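Local coordinates for calcium homeostasis modulator protein 5 (Homo sapiens, PDB 7D60), which may assemble into undecameric, cone-shaped large-pore channels of the membrane that conduct ions, with gating likely regulated by membrane lipids, at residues S21-L26 / L108-M113; F68-S73 / G101-S106. All blocks are in the same frame, centred on the assembly; numbering follows the deposited sequence.

Contact 1. Residues S21-L26 / L108-M113; sequences SFMALL and LVAPVM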
loop_
_atom_site.group_PDB
_atom_site.type_symbol
_atom_site.label_atom_id
_atom_site.label_comp_id
_atom_site.label_asym_id
_atom_site.label_seq_id
_atom_site.Cartn_x
_atom_site.Cartn_y
_atom_site.Cartn_z
ATOM N N SER A 21 -30.681 -19.287 -9.035
ATOM C CA SER A 21 -30.558 -18.208 -8.065
ATOM C C SER A 21 -29.891 -16.979 -8.650
ATOM O O SER A 21 -30.103 -15.870 -8.151
ATOM C CB SER A 21 -29.765 -18.672 -6.845
ATOM O OG SER A 21 -30.551 -19.502 -6.013
ATOM N N PHE A 22 -29.072 -17.150 -9.685
ATOM C CA PHE A 22 -28.504 -16.001 -10.375
ATOM C C PHE A 22 -29.503 -15.382 -11.338
ATOM O O PHE A 22 -29.375 -14.205 -11.687
ATOM C CB PHE A 22 -27.235 -16.409 -11.119
ATOM C CG PHE A 22 -26.359 -15.255 -11.488
ATOM C CD1 PHE A 22 -26.318 -14.791 -12.792
ATOM C CD2 PHE A 22 -25.583 -14.626 -10.530
ATOM C CE1 PHE A 22 -25.513 -13.721 -13.137
ATOM C CE2 PHE A 22 -24.776 -13.556 -10.865
ATOM C CZ PHE A 22 -24.742 -13.103 -12.172
ATOM N N MET A 23 -30.491 -16.156 -11.783
ATOM C CA MET A 23 -31.556 -15.596 -12.602
ATOM C C MET A 23 -32.500 -14.740 -11.773
ATOM O O MET A 23 -33.043 -13.752 -12.278
ATOM C CB MET A 23 -32.329 -16.714 -13.293
ATOM C CG MET A 23 -33.002 -16.292 -14.575
ATOM S SD MET A 23 -33.354 -17.694 -15.641
ATOM C CE MET A 23 -34.584 -18.540 -14.667
ATOM N N ALA A 24 -32.710 -15.101 -10.507
ATOM C CA ALA A 24 -33.581 -14.312 -9.647
ATOM C C ALA A 24 -32.921 -13.013 -9.218
ATOM O O ALA A 24 -33.609 -12.007 -9.018
ATOM C CB ALA A 24 -33.989 -15.126 -8.423
ATOM N N LEU A 25 -31.598 -13.010 -9.074
ATOM C CA LEU A 25 -30.899 -11.790 -8.696
ATOM C C LEU A 25 -30.803 -10.816 -9.862
ATOM O O LEU A 25 -30.694 -9.605 -9.646
ATOM C CB LEU A 25 -29.512 -12.142 -8.151
ATOM C CG LEU A 25 -28.638 -11.101 -7.443
ATOM C CD1 LEU A 25 -27.849 -11.788 -6.347
ATOM C CD2 LEU A 25 -27.672 -10.415 -8.397
ATOM N N LEU A 26 -30.841 -11.316 -11.095
ATOM C CA LEU A 26 -30.831 -10.428 -12.249
ATOM C C LEU A 26 -32.214 -9.855 -12.524
ATOM O O LEU A 26 -32.334 -8.738 -13.031
ATOM C CB LEU A 26 -30.312 -11.167 -13.479
ATOM C CG LEU A 26 -28.810 -11.050 -13.738
ATOM C CD1 LEU A 26 -28.373 -12.063 -14.776
ATOM C CD2 LEU A 26 -28.460 -9.643 -14.180
ATOM N N LEU A 108 -40.700 -20.911 -19.458
ATOM C CA LEU A 108 -41.719 -20.161 -18.739
ATOM C C LEU A 108 -41.314 -19.861 -17.305
ATOM O O LEU A 108 -42.174 -19.587 -16.470
ATOM C CB LEU A 108 -43.042 -20.922 -18.746
ATOM C CG LEU A 108 -44.059 -20.588 -19.828
ATOM C CD1 LEU A 108 -45.318 -21.382 -19.599
ATOM C CD2 LEU A 108 -44.356 -19.113 -19.833
ATOM N N VAL A 109 -40.028 -19.920 -16.991
ATOM C CA VAL A 109 -39.554 -19.692 -15.633
ATOM C C VAL A 109 -39.161 -18.238 -15.421
ATOM O O VAL A 109 -39.571 -17.615 -14.444
ATOM C CB VAL A 109 -38.391 -20.655 -15.304
ATOM C CG1 VAL A 109 -37.784 -20.331 -13.960
ATOM C CG2 VAL A 109 -38.886 -22.080 -15.305
ATOM N N ALA A 110 -38.386 -17.676 -16.333
ATOM C CA ALA A 110 -38.036 -16.259 -16.286
ATOM C C ALA A 110 -39.195 -15.292 -16.571
ATOM O O ALA A 110 -39.153 -14.173 -16.050
ATOM C CB ALA A 110 -36.867 -15.978 -17.234
ATOM N N PRO A 111 -40.215 -15.619 -17.390
ATOM C CA PRO A 111 -41.425 -14.773 -17.369
ATOM C C PRO A 111 -42.159 -14.741 -16.039
ATOM O O PRO A 111 -42.625 -13.674 -15.633
ATOM C CB PRO A 111 -42.294 -15.393 -18.465
ATOM C CG PRO A 111 -41.354 -15.871 -19.421
ATOM C CD PRO A 111 -40.171 -16.374 -18.659
ATOM N N VAL A 112 -42.290 -15.878 -15.353
ATOM C CA VAL A 112 -43.017 -15.908 -14.088
ATOM C C VAL A 112 -42.214 -15.221 -12.989
ATOM O O VAL A 112 -42.781 -14.545 -12.125
ATOM C CB VAL A 112 -43.385 -17.367 -13.747
ATOM C CG1 VAL A 112 -43.953 -17.504 -12.353
ATOM C CG2 VAL A 112 -44.396 -17.879 -14.738
ATOM N N MET A 113 -40.887 -15.318 -13.035
ATOM C CA MET A 113 -40.064 -14.597 -12.076
ATOM C C MET A 113 -40.056 -13.094 -12.321
ATOM O O MET A 113 -39.719 -12.338 -11.410
ATOM C CB MET A 113 -38.633 -15.126 -12.100
ATOM C CG MET A 113 -38.481 -16.515 -11.508
ATOM S SD MET A 113 -36.813 -16.906 -10.951
ATOM C CE MET A 113 -35.837 -15.990 -12.129
#

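Contact 2. Residues F68-S73 / G101-S106; sequences FLNNRS and GQITLS. With PA8 (1,2-dioctanoyl-sn-glycero-3-phosphate), chain M; PA8 (1,2-dioctanoyl-sn-glycero-3-phosphate), chain N.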
loop_
_atom_site.group_PDB
_atom_site.type_symbol
_atom_site.label_atom_id
_atom_site.label_comp_id
_atom_site.label_asym_id
_atom_site.label_seq_id
_atom_site.Cartn_x
_atom_site.Cartn_y
_atom_site.Cartn_z
ATOM N N PHE A 68 -34.457 -19.269 -27.851
ATOM C CA PHE A 68 -33.185 -19.165 -28.557
ATOM C C PHE A 68 -32.087 -19.943 -27.849
ATOM O O PHE A 68 -31.269 -20.598 -28.499
ATOM C CB PHE A 68 -32.762 -17.705 -28.694
ATOM C CG PHE A 68 -33.306 -17.017 -29.906
ATOM C CD1 PHE A 68 -32.854 -17.358 -31.169
ATOM C CD2 PHE A 68 -34.225 -15.991 -29.785
ATOM C CE1 PHE A 68 -33.338 -16.716 -32.289
ATOM C CE2 PHE A 68 -34.709 -15.342 -30.901
ATOM C CZ PHE A 68 -34.264 -15.706 -32.154
ATOM N N LEU A 69 -32.043 -19.877 -26.525
ATOM C CA LEU A 69 -30.957 -20.463 -25.758
ATOM C C LEU A 69 -31.214 -21.909 -25.370
ATOM O O LEU A 69 -30.410 -22.492 -24.641
ATOM C CB LEU A 69 -30.693 -19.630 -24.504
ATOM C CG LEU A 69 -30.488 -18.132 -24.714
ATOM C CD1 LEU A 69 -30.225 -17.439 -23.399
ATOM C CD2 LEU A 69 -29.351 -17.889 -25.669
ATOM N N ASN A 70 -32.306 -22.499 -25.833
ATOM C CA ASN A 70 -32.618 -23.891 -25.545
ATOM C C ASN A 70 -32.010 -24.750 -26.641
ATOM O O ASN A 70 -32.449 -24.695 -27.793
ATOM C CB ASN A 70 -34.124 -24.099 -25.454
ATOM C CG ASN A 70 -34.498 -25.177 -24.474
ATOM O OD1 ASN A 70 -33.639 -25.855 -23.930
ATOM N ND2 ASN A 70 -35.787 -25.333 -24.233
ATOM N N ASN A 71 -31.003 -25.548 -26.281
ATOM C CA ASN A 71 -30.282 -26.333 -27.275
ATOM C C ASN A 71 -31.120 -27.479 -27.817
ATOM O O ASN A 71 -30.919 -27.896 -28.960
ATOM C CB ASN A 71 -28.990 -26.880 -26.680
ATOM C CG ASN A 71 -27.928 -25.821 -26.527
ATOM O OD1 ASN A 71 -27.708 -25.011 -27.425
ATOM N ND2 ASN A 71 -27.257 -25.821 -25.385
ATOM N N ARG A 72 -32.055 -27.998 -27.032
ATOM C CA ARG A 72 -32.843 -29.127 -27.495
ATOM C C ARG A 72 -34.046 -28.716 -28.327
ATOM O O ARG A 72 -34.755 -29.591 -28.831
ATOM C CB ARG A 72 -33.287 -29.979 -26.310
ATOM C CG ARG A 72 -34.480 -29.459 -25.574
ATOM C CD ARG A 72 -35.250 -30.606 -24.967
ATOM N NE ARG A 72 -34.643 -31.058 -23.724
ATOM C CZ ARG A 72 -35.043 -32.124 -23.044
ATOM N NH1 ARG A 72 -36.056 -32.855 -23.488
ATOM N NH2 ARG A 72 -34.432 -32.457 -21.918
ATOM N N SER A 73 -34.290 -27.420 -28.495
ATOM C CA SER A 73 -35.286 -26.982 -29.461
ATOM C C SER A 73 -34.730 -26.939 -30.873
ATOM O O SER A 73 -35.496 -27.065 -31.829
ATOM C CB SER A 73 -35.826 -25.605 -29.087
ATOM O OG SER A 73 -34.796 -24.639 -29.088
ATOM N N GLY A 101 -43.510 -30.005 -24.847
ATOM C CA GLY A 101 -43.932 -29.510 -23.552
ATOM C C GLY A 101 -42.776 -29.188 -22.629
ATOM O O GLY A 101 -42.916 -28.364 -21.727
ATOM N N GLN A 102 -41.622 -29.818 -22.840
ATOM C CA GLN A 102 -40.471 -29.557 -21.985
ATOM C C GLN A 102 -39.764 -28.260 -22.353
ATOM O O GLN A 102 -39.224 -27.584 -21.473
ATOM C CB GLN A 102 -39.484 -30.716 -22.055
ATOM C CG GLN A 102 -39.948 -31.973 -21.382
ATOM C CD GLN A 102 -38.856 -33.008 -21.306
ATOM O OE1 GLN A 102 -38.883 -34.008 -22.020
ATOM N NE2 GLN A 102 -37.875 -32.771 -20.446
ATOM N N ILE A 103 -39.717 -27.915 -23.643
ATOM C CA ILE A 103 -39.157 -26.628 -24.046
ATOM C C ILE A 103 -40.045 -25.489 -23.559
ATOM O O ILE A 103 -39.555 -24.468 -23.059
ATOM C CB ILE A 103 -38.939 -26.582 -25.577
ATOM C CG1 ILE A 103 -37.749 -27.440 -26.006
ATOM C CG2 ILE A 103 -38.710 -25.179 -26.080
ATOM C CD1 ILE A 103 -38.091 -28.763 -26.563
ATOM N N THR A 104 -41.365 -25.670 -23.648
ATOM C CA THR A 104 -42.302 -24.621 -23.265
ATOM C C THR A 104 -42.302 -24.379 -21.761
ATOM O O THR A 104 -42.350 -23.228 -21.317
ATOM C CB THR A 104 -43.703 -24.983 -23.744
ATOM O OG1 THR A 104 -43.631 -25.495 -25.076
ATOM C CG2 THR A 104 -44.591 -23.765 -23.737
ATOM N N LEU A 105 -42.230 -25.442 -20.963
ATOM C CA LEU A 105 -42.263 -25.273 -19.516
ATOM C C LEU A 105 -40.941 -24.769 -18.963
ATOM O O LEU A 105 -40.927 -24.094 -17.932
ATOM C CB LEU A 105 -42.646 -26.586 -18.838
ATOM C CG LEU A 105 -44.117 -26.987 -18.931
ATOM C CD1 LEU A 105 -44.375 -28.236 -18.121
ATOM C CD2 LEU A 105 -45.021 -25.864 -18.479
ATOM N N SER A 106 -39.827 -25.076 -19.620
ATOM C CA SER A 106 -38.540 -24.606 -19.125
ATOM C C SER A 106 -38.307 -23.137 -19.437
ATOM O O SER A 106 -37.589 -22.458 -18.697
ATOM C CB SER A 106 -37.409 -25.440 -19.715
ATOM O OG SER A 106 -36.181 -24.747 -19.620
HETATM O O1 PA8 M . -30.104 -25.820 -22.644
HETATM O O2 PA8 M . -31.753 -27.641 -22.575
HETATM P P1 PA8 M . -31.137 -26.513 -21.786
HETATM O O3 PA8 M . -30.482 -27.078 -20.549
HETATM O O4 PA8 M . -32.307 -25.443 -21.334
HETATM C C1 PA8 M . -32.050 -24.547 -20.292
HETATM C C2 PA8 M . -31.677 -23.190 -20.886
HETATM C C3 PA8 M . -32.877 -22.246 -20.833
HETATM O O5 PA8 M . -32.578 -21.202 -19.947
HETATM C C4 PA8 M . -32.904 -19.919 -20.404
HETATM O O6 PA8 M . -33.371 -19.770 -21.480
HETATM C C5 PA8 M . -32.656 -18.701 -19.518
HETATM C C6 PA8 M . -32.992 -17.385 -20.217
HETATM C C7 PA8 M . -32.772 -16.172 -19.315
HETATM O O7 PA8 M . -30.631 -22.640 -20.139
HETATM C C12 PA8 M . -29.426 -22.519 -20.836
HETATM O O8 PA8 M . -28.908 -23.479 -21.293
HETATM C C13 PA8 M . -28.776 -21.148 -21.000
HETATM C C14 PA8 M . -27.254 -21.223 -20.951
HETATM C C15 PA8 M . -26.596 -19.954 -21.487
HETATM C C16 PA8 M . -26.999 -18.716 -20.696
HETATM C C17 PA8 M . -26.188 -17.487 -21.091
HETATM C C18 PA8 M . -24.870 -17.384 -20.328
HETATM C C19 PA8 M . -24.176 -16.043 -20.562
HETATM O O1 PA8 N . -34.502 -33.594 -17.724
HETATM O O2 PA8 N . -36.792 -34.428 -18.044
HETATM P P1 PA8 N . -35.823 -33.851 -17.041
HETATM O O3 PA8 N . -35.623 -34.838 -15.916
HETATM O O4 PA8 N . -36.412 -32.436 -16.432
HETATM C C1 PA8 N . -37.575 -32.458 -15.655
HETATM C C2 PA8 N . -38.708 -31.842 -16.474
HETATM C C3 PA8 N . -39.618 -32.955 -16.992
HETATM O O5 PA8 N . -40.949 -32.663 -16.679
HETATM C C4 PA8 N . -41.704 -32.221 -17.768
HETATM O O6 PA8 N . -41.333 -31.302 -18.405
HETATM C C5 PA8 N . -43.013 -32.898 -18.148
HETATM C C6 PA8 N . -43.827 -32.025 -19.100
HETATM C C7 PA8 N . -44.736 -32.837 -20.018
HETATM O O7 PA8 N . -39.450 -30.955 -15.686
HETATM C C12 PA8 N . -39.507 -29.628 -16.140
HETATM O O8 PA8 N . -38.834 -29.269 -17.050
HETATM C C13 PA8 N . -40.445 -28.636 -15.450
HETATM C C14 PA8 N . -39.891 -27.213 -15.422
HETATM C C15 PA8 N . -40.576 -26.335 -14.378
HETATM C C16 PA8 N . -41.902 -25.749 -14.857
HETATM C C17 PA8 N . -42.074 -24.294 -14.419
HETATM C C18 PA8 N . -43.441 -23.722 -14.788
HETATM C C19 PA8 N . -43.765 -22.439 -14.029
#

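Contact 1. Residues S21-L26 / L108-M113
Met23 and Ala24 of helix 15-38 meet the start of helix 109-120 where the short axes come within 10.4 Å and cross at -41°, both running in roughly the same N-to-C sense. The nearest backbone pair is Ala24 with Met113, whose CA atoms are 6.9 Å apart. No hydrogen bond spans the gap; the side-chain contacts are apolar, and one methyl also lies against the backbone of helix 15-38. The contact rests on two methionines that point at each other's helices from opposite sides.

Met23 reaches across to Val109 and Ala110. Its CG stands anti to the backbone N (chi1 -154°), which carries the chain out toward helix 109-120, and a bend at chi3 then swings the methyl onto one branch of Val109, with CE 3.7 Å from CG1. The two side chains cross at about a right angle. Behind that methyl, Met23 SD lies against Ala110 CB at 4.2 Å.

Met113, four residues on from Val109, returns the contact. Its chain crosses that of Met23 nearly at a right angle, and its CE methyl lies across the root of the partner, 3.8 Å from Met23 CG and 3.6 Å from the carbonyl carbon of Met23. Met113 SD meanwhile rests against Ala24 CB at 4.2 Å. The sulfurs of the two methionines thus each lie near an alanine methyl of the other helix.

Tyr20 and Thr27, both on helix 15-38, extend the packing by touching Val109 and Met113 respectively, while bound phosphatidic acid molecules reach both Met23 and Val109. Two methionines carry the packing of transmembrane helices S1 and S3 of the CALHM fold inside the membrane, next to bound lipid.

Contact 2. Residues F68-S73 / G101-S106
Gln102, a residue that binds phosphatidic acid, meets Arg72 close to two lipid headgroups, where the end of transmembrane helix S2 turns into helix 71-77 and passes helix 95-106. Ile103 is the apolar centre of the contact. The aliphatic part of Arg72 runs over it, with Arg72 CD 3.7 Å from Ile103 CD1, while Ser73 CB lies 4.1 Å from Ile103 CG1 and the Asn70 side chain also packs on Ile103.

Beyond Ile103 the arginine bends at chi3 (80°), bringing its guanidinium beside the Gln102 amide with the two planes 66° apart; Arg72 NH1 is 3.4 Å from Gln102 OE1. From there Gln102 NE2 comes within 3.1 Å of phosphate oxygen O2 of the chain N lipid. The chain M phosphate lies by Asn70, whose backbone O accepts a 2.7 Å hydrogen bond from Ser73 OG, tying the turn together. Were an alanine here instead of Arg72, Ile103 would probably lose the aliphatic cover over its CD1, and Gln102 its cationic neighbour. The chemistry thus sets an apolar centre at Ile103 beside polar groups that approach the lipid phosphates, with a positive charge that probably favours the anionic headgroups nearby.

How the contacts relate
Contacts 1 and 2 have centres about 15 Å apart and share transmembrane helix S3, on which helix 95-106 and helix 109-120 follow one another. Segments 101-106 and 108-113 adjoin in sequence across that break, and the two contacts touch each other nowhere else. Along the chain, both segments of contact 2 fall between the two segments of contact 1: S1 comes first, then the end of S2, then two successive helices of S3. S3 is thus packed against S1 within the membrane and against the S2 exit, probably nearer the cytoplasm, with bound phosphatidic acid at both levels, consistent with a channel whose gating is likely regulated by membrane lipids.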